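Local coordinates for putative nucleic acid-binding lipoprotein (PDB 3F1Z) that is of unknown function but, as a putative lipoprotein with an OB-fold, may bind nucleic acid, at residues Y27-F32 and V75-E80; K53-I58 and G106-I111; K86-N91 and P124-P129; D46-W51 and V115-D120. All blocks are in the same frame, centred on the assembly; numbering follows the deposited sequence. Where two conformers were deposited one is given.

Contact 1: Y27-F32 and V75-E80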
loop_
_atom_site.group_PDB
_atom_site.type_symbol
_atom_site.label_atom_id
_atom_site.label_comp_id
_atom_site.label_asym_id
_atom_site.label_seq_id
_atom_site.Cartn_x
_atom_site.Cartn_y
_atom_site.Cartn_z
ATOM N N TYR A 27 9.134 -6.051 0.050
ATOM C CA TYR A 27 8.745 -6.500 -1.276
ATOM C C TYR A 27 8.918 -5.373 -2.262
ATOM O O TYR A 27 8.789 -4.193 -1.911
ATOM C CB TYR A 27 7.242 -6.772 -1.333
ATOM C CG TYR A 27 6.674 -7.996 -0.630
ATOM C CD1 TYR A 27 6.429 -7.998 0.731
ATOM C CD2 TYR A 27 6.305 -9.126 -1.359
ATOM C CE1 TYR A 27 5.850 -9.091 1.360
ATOM C CE2 TYR A 27 5.716 -10.240 -0.740
ATOM C CZ TYR A 27 5.482 -10.205 0.613
ATOM O OH TYR A 27 4.924 -11.302 1.228
ATOM N N SER A 28 9.188 -5.718 -3.516
ATOM C CA SER A 28 9.044 -4.709 -4.539
ATOM C C SER A 28 7.542 -4.753 -4.928
ATOM O O SER A 28 6.798 -5.693 -4.581
ATOM C CB SER A 28 9.886 -5.029 -5.731
ATOM O OG SER A 28 9.369 -6.180 -6.311
ATOM N N VAL A 29 7.074 -3.762 -5.654
ATOM C CA VAL A 29 5.684 -3.797 -6.072
ATOM C C VAL A 29 5.441 -5.033 -6.961
ATOM O O VAL A 29 4.428 -5.691 -6.823
ATOM C CB VAL A 29 5.292 -2.497 -6.766
ATOM C CG1 VAL A 29 3.905 -2.625 -7.508
ATOM C CG2 VAL A 29 5.386 -1.317 -5.725
ATOM N N ALA A 30 6.373 -5.352 -7.847
ATOM C CA ALA A 30 6.234 -6.531 -8.712
ATOM C C ALA A 30 6.124 -7.774 -7.871
ATOM O O ALA A 30 5.321 -8.652 -8.169
ATOM C CB ALA A 30 7.406 -6.682 -9.682
ATOM N N GLN A 31 6.952 -7.860 -6.835
ATOM C CA GLN A 31 6.936 -9.077 -6.010
ATOM C C GLN A 31 5.619 -9.278 -5.292
ATOM O O GLN A 31 5.058 -10.336 -5.327
ATOM C CB GLN A 31 8.107 -9.129 -5.047
ATOM C CG GLN A 31 9.382 -9.410 -5.770
ATOM C CD GLN A 31 10.643 -9.125 -4.927
ATOM O OE1 GLN A 31 10.677 -8.216 -4.066
ATOM N NE2 GLN A 31 11.688 -9.862 -5.217
ATOM N N PHE A 32 5.125 -8.246 -4.652
ATOM C CA PHE A 32 3.892 -8.358 -3.934
ATOM C C PHE A 32 2.697 -8.611 -4.863
ATOM O O PHE A 32 1.772 -9.333 -4.493
ATOM C CB PHE A 32 3.660 -7.113 -3.098
ATOM C CG PHE A 32 2.326 -7.096 -2.450
ATOM C CD1 PHE A 32 1.996 -8.067 -1.545
ATOM C CD2 PHE A 32 1.412 -6.135 -2.753
ATOM C CE1 PHE A 32 0.811 -8.071 -0.943
ATOM C CE2 PHE A 32 0.189 -6.143 -2.160
ATOM C CZ PHE A 32 -0.117 -7.119 -1.249
ATOM N N VAL A 75 -2.690 6.922 -1.854
ATOM C CA VAL A 75 -1.287 7.013 -2.276
ATOM C C VAL A 75 -1.065 5.853 -3.244
ATOM O O VAL A 75 -1.399 4.711 -2.936
ATOM C CB VAL A 75 -0.355 6.909 -1.097
ATOM C CG1 VAL A 75 1.078 6.707 -1.556
ATOM C CG2 VAL A 75 -0.467 8.176 -0.252
ATOM N N THR A 76 -0.584 6.167 -4.446
ATOM C CA THR A 76 -0.394 5.179 -5.498
ATOM C C THR A 76 1.094 5.013 -5.737
ATOM O O THR A 76 1.821 6.004 -5.853
ATOM C CB THR A 76 -1.057 5.607 -6.815
ATOM O OG1 THR A 76 -2.401 5.968 -6.558
ATOM C CG2 THR A 76 -1.037 4.494 -7.862
HETATM N N MSE A 77 1.517 3.761 -5.907
HETATM C CA MSE A 77 2.926 3.405 -5.989
HETATM C C MSE A 77 3.176 2.538 -7.195
HETATM O O MSE A 77 2.385 1.624 -7.459
HETATM C CB MSE A 77 3.276 2.620 -4.714
HETATM C CG MSE A 77 4.719 2.270 -4.563
HETATM SE SE MSE A 77 5.059 1.017 -3.098
HETATM C CE MSE A 77 5.336 2.321 -1.657
ATOM N N ARG A 78 4.258 2.809 -7.934
ATOM C CA ARG A 78 4.643 1.920 -9.035
ATOM C C ARG A 78 5.934 1.177 -8.677
ATOM O O ARG A 78 6.685 1.625 -7.806
ATOM C CB ARG A 78 4.878 2.699 -10.317
ATOM C CG ARG A 78 6.087 3.629 -10.299
ATOM C CD ARG A 78 6.460 3.989 -11.736
ATOM N NE ARG A 78 7.458 5.041 -11.821
ATOM C CZ ARG A 78 8.763 4.862 -11.683
ATOM N NH1 ARG A 78 9.277 3.652 -11.437
ATOM N NH2 ARG A 78 9.571 5.913 -11.779
ATOM N N ASP A 79 6.210 0.071 -9.372
ATOM C CA ASP A 79 7.451 -0.651 -9.157
ATOM C C ASP A 79 8.672 0.268 -9.407
ATOM O O ASP A 79 8.740 0.999 -10.391
ATOM C CB ASP A 79 7.557 -1.834 -10.085
ATOM C CG ASP A 79 8.703 -2.764 -9.703
ATOM O OD1 ASP A 79 8.473 -3.640 -8.825
ATOM O OD2 ASP A 79 9.820 -2.614 -10.293
ATOM N N GLU A 80 9.637 0.205 -8.512
ATOM C CA GLU A 80 10.844 1.015 -8.620
ATOM C C GLU A 80 11.644 0.792 -9.899
ATOM O O GLU A 80 12.314 1.704 -10.374
ATOM C CB GLU A 80 11.767 0.707 -7.456
ATOM C CG GLU A 80 12.969 1.605 -7.383
ATOM C CD GLU A 80 14.129 0.891 -6.844
ATOM O OE1 GLU A 80 13.896 -0.244 -6.460
ATOM O OE2 GLU A 80 15.252 1.420 -6.835
HETATM O O HOH W 1 9.210 -1.559 -6.299
#
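Val29, in the first turn of helix 29-38, pushes its CG2 methyl against the selenium of Met77, a selenomethionine of strand 71-78, with CG2 to SE at 3.5 Å. This is the tight part of the contact. CG2 lies beside the backbone N of Val29 and opposite its carbonyl carbon, the position that carries it to the strand, and a branched valine and a long, pliable methionine chain fit together while also resting on Val54. The polar side is looser and nearer solvent: Asp79 is buried, but Ser28, Ala30 and Glu80 are partly exposed, and a water links the segments by accepting from Val29 N and Glu80 N. Asp79 sends OD1 to Ala30 N at 2.9 Å, the donor meeting the anti side of the carboxylate 20° out of its plane, and the small Ala30 CB sits 3.3 Å from the same oxygen. Asp79 OD2 holds its own turn by accepting from the backbone N atoms of Gln81 and Lys83. Ser28 is the N-cap: its OG accepts from Gln31 N at 3.0 Å, and Gln31 OE1 accepts from Ser28 N, a capping box. The charge of Asp79 beside the amino-terminal turn probably stabilises the start of the helix.

Contact 2: K53-I58 and G106-I111; sequences KVRGVI and GSVATI
The guanidinium of Arg55 has Val108 CG1 over one face, 4.0 Å above the plane and displaced toward the rim, while its NH1 forms a salt bridge with Glu80. The arginine lays its aliphatic part across Thr110, with Arg55 CG 3.7 Å from Thr110 OG1. An arginine suits this partly exposed place because its methylenes pack while its charge reaches an acid. On the sheet face that carries Arg55 and Thr110, Val57 and Val108 cross at about a right angle, CG2 to CG2, and Thr110 CG2, opposite its own backbone N, touches Lys53 CG at 3.5 Å. Lys53 bends so that NZ reaches Val21 O. On the buried face of Val54, Ala109 and Ile111, Ile58 reaches in from the side, CG1 on Ala109 CB at 4.0 Å, its CD1 near that of Ile111. Antiparallel strands 51-65 and 108-114 are joined by paired bonds, Val54 with Ile111 and Gly56 with Ala109. Gly56 lies almost fully extended, and its O accepts Ala109 N at 2.8 Å. Beyond them Ile58 N donates to Ser107 O and Gly106 N to Ile58 O at 2.7 Å. At Gly106 phi is 93°, where a CB would press on the preceding carbonyl. Six backbone bonds satisfy the N-H and C=O groups that the strands turn toward each other; one face is apolar and buried, the other mixes valines with Arg55, whose charge Glu80 meets.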
loop_
_atom_site.group_PDB
_atom_site.type_symbol
_atom_site.label_atom_id
_atom_site.label_comp_id
_atom_site.label_asym_id
_atom_site.label_seq_id
_atom_site.Cartn_x
_atom_site.Cartn_y
_atom_site.Cartn_z
ATOM N N LYS A 53 5.332 -4.983 3.726
ATOM C CA LYS A 53 6.193 -3.800 3.626
ATOM C C LYS A 53 6.650 -3.719 2.166
ATOM O O LYS A 53 7.415 -4.580 1.681
ATOM C CB LYS A 53 7.366 -3.931 4.614
ATOM C CG LYS A 53 8.216 -2.692 4.683
ATOM C CD LYS A 53 9.143 -2.638 5.890
ATOM C CE LYS A 53 10.384 -3.431 5.726
ATOM N NZ LYS A 53 11.356 -3.134 6.836
ATOM N N VAL A 54 6.140 -2.732 1.438
ATOM C CA VAL A 54 6.370 -2.632 -0.027
ATOM C C VAL A 54 7.120 -1.351 -0.352
ATOM O O VAL A 54 6.779 -0.278 0.144
ATOM C CB VAL A 54 5.038 -2.666 -0.806
ATOM C CG1 VAL A 54 5.264 -2.659 -2.361
ATOM C CG2 VAL A 54 4.207 -3.869 -0.402
ATOM N N ARG A 55 8.145 -1.477 -1.192
ATOM C CA ARG A 55 8.993 -0.361 -1.603
ATOM C C ARG A 55 8.684 -0.042 -3.054
ATOM O O ARG A 55 8.453 -0.951 -3.847
ATOM C CB ARG A 55 10.439 -0.769 -1.434
ATOM C CG ARG A 55 11.487 0.227 -1.870
ATOM C CD ARG A 55 12.820 -0.296 -1.376
ATOM N NE ARG A 55 13.929 0.577 -1.685
ATOM C CZ ARG A 55 14.541 0.546 -2.839
ATOM N NH1 ARG A 55 14.116 -0.304 -3.724
ATOM N NH2 ARG A 55 15.540 1.344 -3.114
ATOM N N GLY A 56 8.679 1.241 -3.406
ATOM C CA GLY A 56 8.285 1.670 -4.765
ATOM C C GLY A 56 8.357 3.177 -4.951
ATOM O O GLY A 56 8.789 3.891 -4.075
ATOM N N VAL A 57 7.955 3.649 -6.119
ATOM C CA VAL A 57 7.975 5.057 -6.413
ATOM C C VAL A 57 6.548 5.554 -6.362
ATOM O O VAL A 57 5.667 5.013 -7.026
ATOM C CB VAL A 57 8.588 5.389 -7.805
ATOM C CG1 VAL A 57 8.492 6.870 -8.055
ATOM C CG2 VAL A 57 10.037 4.971 -7.889
ATOM N N ILE A 58 6.342 6.603 -5.572
ATOM C CA ILE A 58 5.057 7.201 -5.414
ATOM C C ILE A 58 4.788 7.993 -6.686
ATOM O O ILE A 58 5.619 8.799 -7.097
ATOM C CB ILE A 58 5.017 8.117 -4.188
ATOM C CG1 ILE A 58 5.299 7.299 -2.922
ATOM C CG2 ILE A 58 3.643 8.824 -4.077
ATOM C CD1 ILE A 58 4.375 6.068 -2.726
ATOM N N GLY A 106 7.164 10.958 -7.297
ATOM C CA GLY A 106 8.466 10.826 -7.926
ATOM C C GLY A 106 9.550 10.322 -6.970
ATOM O O GLY A 106 10.658 10.033 -7.414
ATOM N N SER A 107 9.238 10.213 -5.666
ATOM C CA SER A 107 10.200 9.742 -4.659
ATOM C C SER A 107 9.923 8.309 -4.257
ATOM O O SER A 107 8.760 7.878 -4.158
ATOM C CB SER A 107 10.150 10.597 -3.403
ATOM O OG SER A 107 10.702 11.880 -3.641
ATOM N N VAL A 108 11.001 7.569 -4.043
ATOM C CA VAL A 108 10.898 6.193 -3.611
ATOM C C VAL A 108 10.421 6.216 -2.169
ATOM O O VAL A 108 10.809 7.084 -1.411
ATOM C CB VAL A 108 12.274 5.462 -3.733
ATOM C CG1 VAL A 108 12.234 4.096 -3.114
ATOM C CG2 VAL A 108 12.697 5.360 -5.181
ATOM N N ALA A 109 9.534 5.315 -1.793
ATOM C CA ALA A 109 9.103 5.209 -0.399
ATOM C C ALA A 109 8.870 3.746 -0.071
ATOM O O ALA A 109 8.754 2.928 -0.972
ATOM C CB ALA A 109 7.838 5.993 -0.140
ATOM N N THR A 110 8.777 3.454 1.223
ATOM C CA THR A 110 8.492 2.141 1.732
ATOM C C THR A 110 7.374 2.329 2.700
ATOM O O THR A 110 7.469 3.135 3.625
ATOM C CB THR A 110 9.692 1.532 2.461
ATOM O OG1 THR A 110 10.807 1.535 1.578
ATOM C CG2 THR A 110 9.407 0.063 2.894
ATOM N N ILE A 111 6.316 1.552 2.501
ATOM C CA ILE A 111 5.112 1.648 3.296
ATOM C C ILE A 111 4.633 0.265 3.724
ATOM O O ILE A 111 4.633 -0.684 2.934
ATOM C CB ILE A 111 4.017 2.329 2.461
ATOM C CG1 ILE A 111 4.537 3.669 1.914
ATOM C CG2 ILE A 111 2.711 2.516 3.274
ATOM C CD1 ILE A 111 3.537 4.476 1.104
#

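Contact 3: K86-N91 and P124-P129; sequences KRLTFN and PTLQNP
Leu126 CD1 fits into the angle formed by Leu88 and Phe90, touching Phe90 CE2 at 3.7 Å and Leu88 CD2 at 4.1 Å. Phe90 and Leu126 lie side by side and point the same way, so the broad ring and the branched leucine fill the interior. The Pro129 ring slides past Phe90 in the opposite direction, CG against Phe90 CB at 4.1 Å, and its rigid shape suits the chain past the corner at Asn128. At the other end Leu88 CD1 sits over Pro124 O. The face of Thr89, Asn91, Thr125 and Gln127 is polar and partly exposed. Thr89 OG1 and Thr125 OG1 share a hydrogen bond of 2.8 Å; Thr89 OG1 comes across because it lies between its own N and carbonyl carbon (chi1 55°). The Thr125 CG2 methyl fits against Asn91 CB, and Gln127 OE1 comes up beside that same CB, the two amide planes 60° apart. A water joins Asn91 O, Gln127 OE1 and Asn128 N. Leu126 N donates to Thr89 O and Asn91 N to Leu126 O. This parallel pairing of strands 88-93 and 125-127 within a curled sheet is consistent with closure of the OB-fold barrel.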
loop_
_atom_site.group_PDB
_atom_site.type_symbol
_atom_site.label_atom_id
_atom_site.label_comp_id
_atom_site.label_asym_id
_atom_site.label_seq_id
_atom_site.Cartn_x
_atom_site.Cartn_y
_atom_site.Cartn_z
ATOM N N LYS A 86 1.615 -2.487 -13.250
ATOM C CA LYS A 86 0.518 -2.376 -12.338
ATOM C C LYS A 86 0.896 -1.516 -11.138
ATOM O O LYS A 86 2.021 -1.577 -10.655
ATOM C CB LYS A 86 0.069 -3.764 -11.877
ATOM C CG LYS A 86 -0.559 -4.594 -12.985
ATOM C CD LYS A 86 -1.065 -5.966 -12.471
ATOM C CE LYS A 86 -1.610 -6.799 -13.652
ATOM N NZ LYS A 86 -1.936 -8.212 -13.275
ATOM N N ARG A 87 -0.055 -0.728 -10.649
ATOM C CA ARG A 87 0.179 0.127 -9.511
ATOM C C ARG A 87 -0.431 -0.443 -8.240
ATOM O O ARG A 87 -1.435 -1.180 -8.276
ATOM C CB ARG A 87 -0.447 1.489 -9.743
ATOM C CG ARG A 87 -0.122 2.198 -11.055
ATOM C CD ARG A 87 1.329 2.072 -11.491
ATOM N NE ARG A 87 1.743 3.215 -12.319
ATOM C CZ ARG A 87 2.669 3.190 -13.266
ATOM N NH1 ARG A 87 3.262 2.052 -13.610
ATOM N NH2 ARG A 87 2.957 4.309 -13.908
ATOM N N LEU A 88 0.159 -0.088 -7.102
ATOM C CA LEU A 88 -0.367 -0.510 -5.822
ATOM C C LEU A 88 -0.876 0.767 -5.139
ATOM O O LEU A 88 -0.193 1.806 -5.205
ATOM C CB LEU A 88 0.749 -1.150 -5.030
ATOM C CG LEU A 88 0.453 -1.598 -3.604
ATOM C CD1 LEU A 88 -0.593 -2.694 -3.577
ATOM C CD2 LEU A 88 1.764 -2.029 -2.954
ATOM N N THR A 89 -2.047 0.714 -4.506
ATOM C CA THR A 89 -2.568 1.878 -3.818
ATOM C C THR A 89 -2.682 1.562 -2.338
ATOM O O THR A 89 -2.835 0.396 -1.959
ATOM C CB THR A 89 -3.966 2.259 -4.295
ATOM O OG1 THR A 89 -4.812 1.083 -4.140
ATOM C CG2 THR A 89 -3.962 2.734 -5.770
ATOM N N PHE A 90 -2.609 2.619 -1.530
ATOM C CA PHE A 90 -2.713 2.562 -0.109
ATOM C C PHE A 90 -3.761 3.568 0.326
ATOM O O PHE A 90 -3.819 4.666 -0.184
ATOM C CB PHE A 90 -1.402 3.008 0.522
ATOM C CG PHE A 90 -0.234 2.148 0.192
ATOM C CD1 PHE A 90 0.399 2.261 -1.018
ATOM C CD2 PHE A 90 0.293 1.308 1.142
ATOM C CE1 PHE A 90 1.468 1.494 -1.322
ATOM C CE2 PHE A 90 1.378 0.552 0.854
ATOM C CZ PHE A 90 1.955 0.634 -0.388
ATOM N N ASN A 91 -4.530 3.236 1.336
ATOM C CA ASN A 91 -5.612 4.103 1.784
ATOM C C ASN A 91 -5.287 4.560 3.182
ATOM O O ASN A 91 -5.339 3.759 4.122
ATOM C CB ASN A 91 -6.912 3.322 1.773
ATOM C CG ASN A 91 -8.106 4.152 2.147
ATOM O OD1 ASN A 91 -8.007 5.060 2.915
ATOM N ND2 ASN A 91 -9.257 3.835 1.573
ATOM N N PRO A 124 -5.006 -5.253 -4.581
ATOM C CA PRO A 124 -5.427 -4.753 -3.281
ATOM C C PRO A 124 -5.089 -3.297 -3.044
ATOM O O PRO A 124 -4.121 -2.799 -3.579
ATOM C CB PRO A 124 -4.600 -5.590 -2.299
ATOM C CG PRO A 124 -3.494 -6.066 -3.023
ATOM C CD PRO A 124 -3.855 -6.150 -4.472
ATOM N N THR A 125 -5.933 -2.631 -2.282
ATOM C CA THR A 125 -5.653 -1.310 -1.751
ATOM C C THR A 125 -5.287 -1.605 -0.298
ATOM O O THR A 125 -6.117 -2.098 0.477
ATOM C CB THR A 125 -6.860 -0.363 -1.846
ATOM O OG1 THR A 125 -7.181 -0.168 -3.228
ATOM C CG2 THR A 125 -6.496 0.985 -1.232
ATOM N N LEU A 126 -4.025 -1.385 0.038
ATOM C CA LEU A 126 -3.527 -1.648 1.373
ATOM C C LEU A 126 -4.127 -0.623 2.360
ATOM O O LEU A 126 -4.239 0.567 2.037
ATOM C CB LEU A 126 -1.996 -1.667 1.397
ATOM C CG LEU A 126 -1.396 -2.864 0.648
ATOM C CD1 LEU A 126 0.128 -2.877 0.734
ATOM C CD2 LEU A 126 -1.950 -4.149 1.205
ATOM N N GLN A 127 -4.540 -1.134 3.515
ATOM C CA GLN A 127 -5.236 -0.389 4.550
ATOM C C GLN A 127 -4.347 -0.160 5.767
ATOM O O GLN A 127 -3.356 -0.859 5.933
ATOM C CB GLN A 127 -6.463 -1.214 4.985
ATOM C CG GLN A 127 -7.371 -1.578 3.822
ATOM C CD GLN A 127 -7.997 -0.360 3.164
ATOM O OE1 GLN A 127 -8.387 0.576 3.852
ATOM N NE2 GLN A 127 -8.099 -0.363 1.831
ATOM N N ASN A 128 -4.753 0.783 6.634
ATOM C CA ASN A 128 -4.020 1.150 7.891
ATOM C C ASN A 128 -2.520 1.308 7.712
ATOM O O ASN A 128 -1.748 0.801 8.470
ATOM C CB ASN A 128 -4.306 0.151 8.981
ATOM C CG ASN A 128 -5.778 0.071 9.293
ATOM O OD1 ASN A 128 -6.436 1.102 9.557
ATOM N ND2 ASN A 128 -6.332 -1.158 9.265
ATOM N N PRO A 129 -2.113 2.031 6.683
ATOM C CA PRO A 129 -0.716 2.036 6.383
ATOM C C PRO A 129 0.136 2.855 7.264
ATOM O O PRO A 129 -0.357 3.756 7.940
ATOM C CB PRO A 129 -0.655 2.607 4.957
ATOM C CG PRO A 129 -2.022 2.871 4.561
ATOM C CD PRO A 129 -2.894 2.820 5.728
HETATM O O HOH W 2 -6.970 2.238 5.692
#

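Contact 4: D46-W51 and V115-D120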
loop_
_atom_site.group_PDB
_atom_site.type_symbol
_atom_site.label_atom_id
_atom_site.label_comp_id
_atom_site.label_asym_id
_atom_site.label_seq_id
_atom_site.Cartn_x
_atom_site.Cartn_y
_atom_site.Cartn_z
ATOM N N ASP A 46 -4.877 -15.798 0.854
ATOM C CA ASP A 46 -3.635 -16.150 1.512
ATOM C C ASP A 46 -3.100 -14.993 2.336
ATOM O O ASP A 46 -2.525 -15.219 3.381
ATOM C CB ASP A 46 -2.553 -16.591 0.506
ATOM C CG ASP A 46 -2.849 -17.930 -0.145
ATOM O OD1 ASP A 46 -3.696 -18.698 0.351
ATOM O OD2 ASP A 46 -2.220 -18.242 -1.171
ATOM N N TYR A 47 -3.264 -13.765 1.856
ATOM C CA TYR A 47 -2.778 -12.561 2.546
ATOM C C TYR A 47 -3.760 -11.892 3.517
ATOM O O TYR A 47 -3.379 -10.925 4.189
ATOM C CB TYR A 47 -2.353 -11.493 1.513
ATOM C CG TYR A 47 -0.960 -11.670 0.949
ATOM C CD1 TYR A 47 0.132 -11.260 1.664
ATOM C CD2 TYR A 47 -0.742 -12.233 -0.302
ATOM C CE1 TYR A 47 1.417 -11.439 1.196
ATOM C CE2 TYR A 47 0.539 -12.408 -0.790
ATOM C CZ TYR A 47 1.634 -11.994 -0.024
ATOM O OH TYR A 47 2.941 -12.121 -0.475
ATOM N N LEU A 48 -5.005 -12.370 3.575
ATOM C CA LEU A 48 -6.058 -11.708 4.371
ATOM C C LEU A 48 -5.647 -11.419 5.816
ATOM O O LEU A 48 -5.358 -12.305 6.556
ATOM C CB LEU A 48 -7.353 -12.541 4.382
ATOM C CG LEU A 48 -8.569 -11.849 5.032
ATOM C CD1 LEU A 48 -8.877 -10.499 4.351
ATOM C CD2 LEU A 48 -9.819 -12.732 5.109
ATOM N N GLY A 49 -5.654 -10.166 6.216
ATOM C CA GLY A 49 -5.232 -9.801 7.564
ATOM C C GLY A 49 -3.720 -9.606 7.762
ATOM O O GLY A 49 -3.313 -9.184 8.822
ATOM N N LYS A 50 -2.894 -9.891 6.761
ATOM C CA LYS A 50 -1.460 -9.807 6.926
ATOM C C LYS A 50 -0.910 -8.439 6.560
ATOM O O LYS A 50 -1.514 -7.669 5.804
ATOM C CB LYS A 50 -0.779 -10.868 6.076
ATOM C CG LYS A 50 -1.287 -12.265 6.388
ATOM C CD LYS A 50 -0.339 -13.354 5.874
ATOM C CE LYS A 50 -0.898 -14.771 6.095
ATOM N NZ LYS A 50 -1.590 -14.856 7.406
ATOM N N TRP A 51 0.260 -8.144 7.091
ATOM C CA TRP A 51 0.896 -6.873 6.846
ATOM C C TRP A 51 2.037 -7.092 5.901
ATOM O O TRP A 51 2.751 -8.052 6.038
ATOM C CB TRP A 51 1.421 -6.310 8.163
ATOM C CG TRP A 51 0.333 -5.966 9.149
ATOM C CD1 TRP A 51 -0.239 -6.817 10.063
ATOM C CD2 TRP A 51 -0.297 -4.694 9.331
ATOM N NE1 TRP A 51 -1.182 -6.140 10.806
ATOM C CE2 TRP A 51 -1.242 -4.840 10.373
ATOM C CE3 TRP A 51 -0.166 -3.456 8.709
ATOM C CZ2 TRP A 51 -2.056 -3.787 10.805
ATOM C CZ3 TRP A 51 -0.978 -2.399 9.128
ATOM C CH2 TRP A 51 -1.904 -2.569 10.180
ATOM N N VAL A 115 -3.512 -6.180 4.279
ATOM C CA VAL A 115 -4.395 -6.688 3.228
ATOM C C VAL A 115 -5.752 -7.016 3.801
ATOM O O VAL A 115 -5.892 -7.792 4.754
ATOM C CB VAL A 115 -3.848 -7.957 2.548
ATOM C CG1 VAL A 115 -4.818 -8.444 1.468
ATOM C CG2 VAL A 115 -2.461 -7.702 1.941
ATOM N N HIS A 116 -6.749 -6.334 3.262
ATOM C CA HIS A 116 -8.156 -6.568 3.575
ATOM C C HIS A 116 -8.697 -7.266 2.347
ATOM O O HIS A 116 -7.971 -7.441 1.357
ATOM C CB HIS A 116 -8.859 -5.235 3.843
ATOM C CG HIS A 116 -8.527 -4.656 5.182
ATOM N ND1 HIS A 116 -9.243 -3.622 5.748
ATOM C CD2 HIS A 116 -7.575 -4.994 6.085
ATOM C CE1 HIS A 116 -8.712 -3.313 6.920
ATOM N NE2 HIS A 116 -7.718 -4.151 7.165
ATOM N N GLN A 117 -9.947 -7.686 2.393
ATOM C CA GLN A 117 -10.509 -8.445 1.274
ATOM C C GLN A 117 -10.474 -7.621 -0.033
ATOM O O GLN A 117 -10.779 -6.435 -0.040
ATOM C CB GLN A 117 -11.935 -8.938 1.599
ATOM C CG GLN A 117 -12.413 -10.071 0.652
ATOM C CD GLN A 117 -11.752 -11.449 0.907
ATOM O OE1 GLN A 117 -10.835 -11.880 0.181
ATOM N NE2 GLN A 117 -12.218 -12.131 1.945
ATOM N N VAL A 118 -10.045 -8.258 -1.119
ATOM C CA VAL A 118 -9.991 -7.635 -2.441
ATOM C C VAL A 118 -11.220 -8.040 -3.274
ATOM O O VAL A 118 -11.348 -9.191 -3.660
ATOM C CB VAL A 118 -8.730 -8.071 -3.149
ATOM C CG1 VAL A 118 -8.598 -7.412 -4.559
ATOM C CG2 VAL A 118 -7.522 -7.744 -2.274
ATOM N N GLN A 119 -12.137 -7.107 -3.492
ATOM C CA GLN A 119 -13.336 -7.319 -4.320
ATOM C C GLN A 119 -13.456 -6.241 -5.376
ATOM O O GLN A 119 -13.057 -5.137 -5.166
ATOM C CB GLN A 119 -14.638 -7.313 -3.496
ATOM C CG GLN A 119 -14.591 -8.248 -2.289
ATOM C CD GLN A 119 -15.960 -8.750 -1.796
ATOM O OE1 GLN A 119 -16.085 -9.905 -1.405
ATOM N NE2 GLN A 119 -16.978 -7.912 -1.865
ATOM N N ASP A 120 -14.073 -6.566 -6.499
ATOM C CA ASP A 120 -14.319 -5.593 -7.556
ATOM C C ASP A 120 -13.010 -5.011 -7.983
ATOM O O ASP A 120 -12.896 -3.851 -8.340
ATOM C CB ASP A 120 -15.275 -4.515 -7.084
ATOM C CG ASP A 120 -16.500 -5.096 -6.447
ATOM O OD1 ASP A 120 -17.170 -5.927 -7.095
ATOM O OD2 ASP A 120 -16.783 -4.722 -5.293
#
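Val115 fits under a type II beta turn, Tyr47 to Lys50, which leads from helix 40-47 into the first long strand of the OB-fold barrel. Its CB and methyls face the turn: CG2 lies 3.8 Å from Tyr47 CB, and Val115 CB is 3.4 Å from Tyr47 O, the oxygen that also accepts the turn's own bond from Lys50 N. A compact, branched valine suits this place, since both of its methyls reach Tyr47 CB. The Tyr47 ring leads off from that meeting point toward the interior, where it packs edge-to-face with Phe32 and its OH bonds to that of Tyr27; Val115 CG2 approaches the ring obliquely. Leu48 CG stands opposite its backbone N (chi1 -172°), which brings the branched end back over the loop. There Leu48 CD1 lies 3.6 Å from Gln117 N and Leu48 CD2 4.0 Å from Gln117 NE2. The Gln117 chain, bent at chi2, crosses Leu48 at a slant while its OE1 bonds to Ser44. This is the exposed part of the contact, where an apolar branched end packs along the loop backbone at His116 and Gln117. Gly49 follows with a positive phi of 85°, natural for the third residue of such a turn. Two backbone bonds fasten the turn to Val115: Val115 N donates to Lys50 O, and Gly49 N donates to Val115 O at 2.8 Å.

All four contacts belong to one OB-fold domain. Contacts 1, 2 and 3 reach the same curled sheet, with centres 7 to 11 Å apart: strand 71-78 pairs with 51-65 on one side and 88-93 on the other. Contact 4 lies at the surface, its centre about 20 Å from that of contact 2, on the opposite side of the chain's centre, and about 10 Å from that of contact 3. Along the chain contact 1 closes before contact 3 opens, contact 2 is nested within contact 4, and the remaining pairs interleave. Helices 29-38 and 40-47 are consecutive, and contacts 1 and 4 meet through Tyr27 and Tyr47, and Phe32 and Val115, joining the helical flank to the barrel.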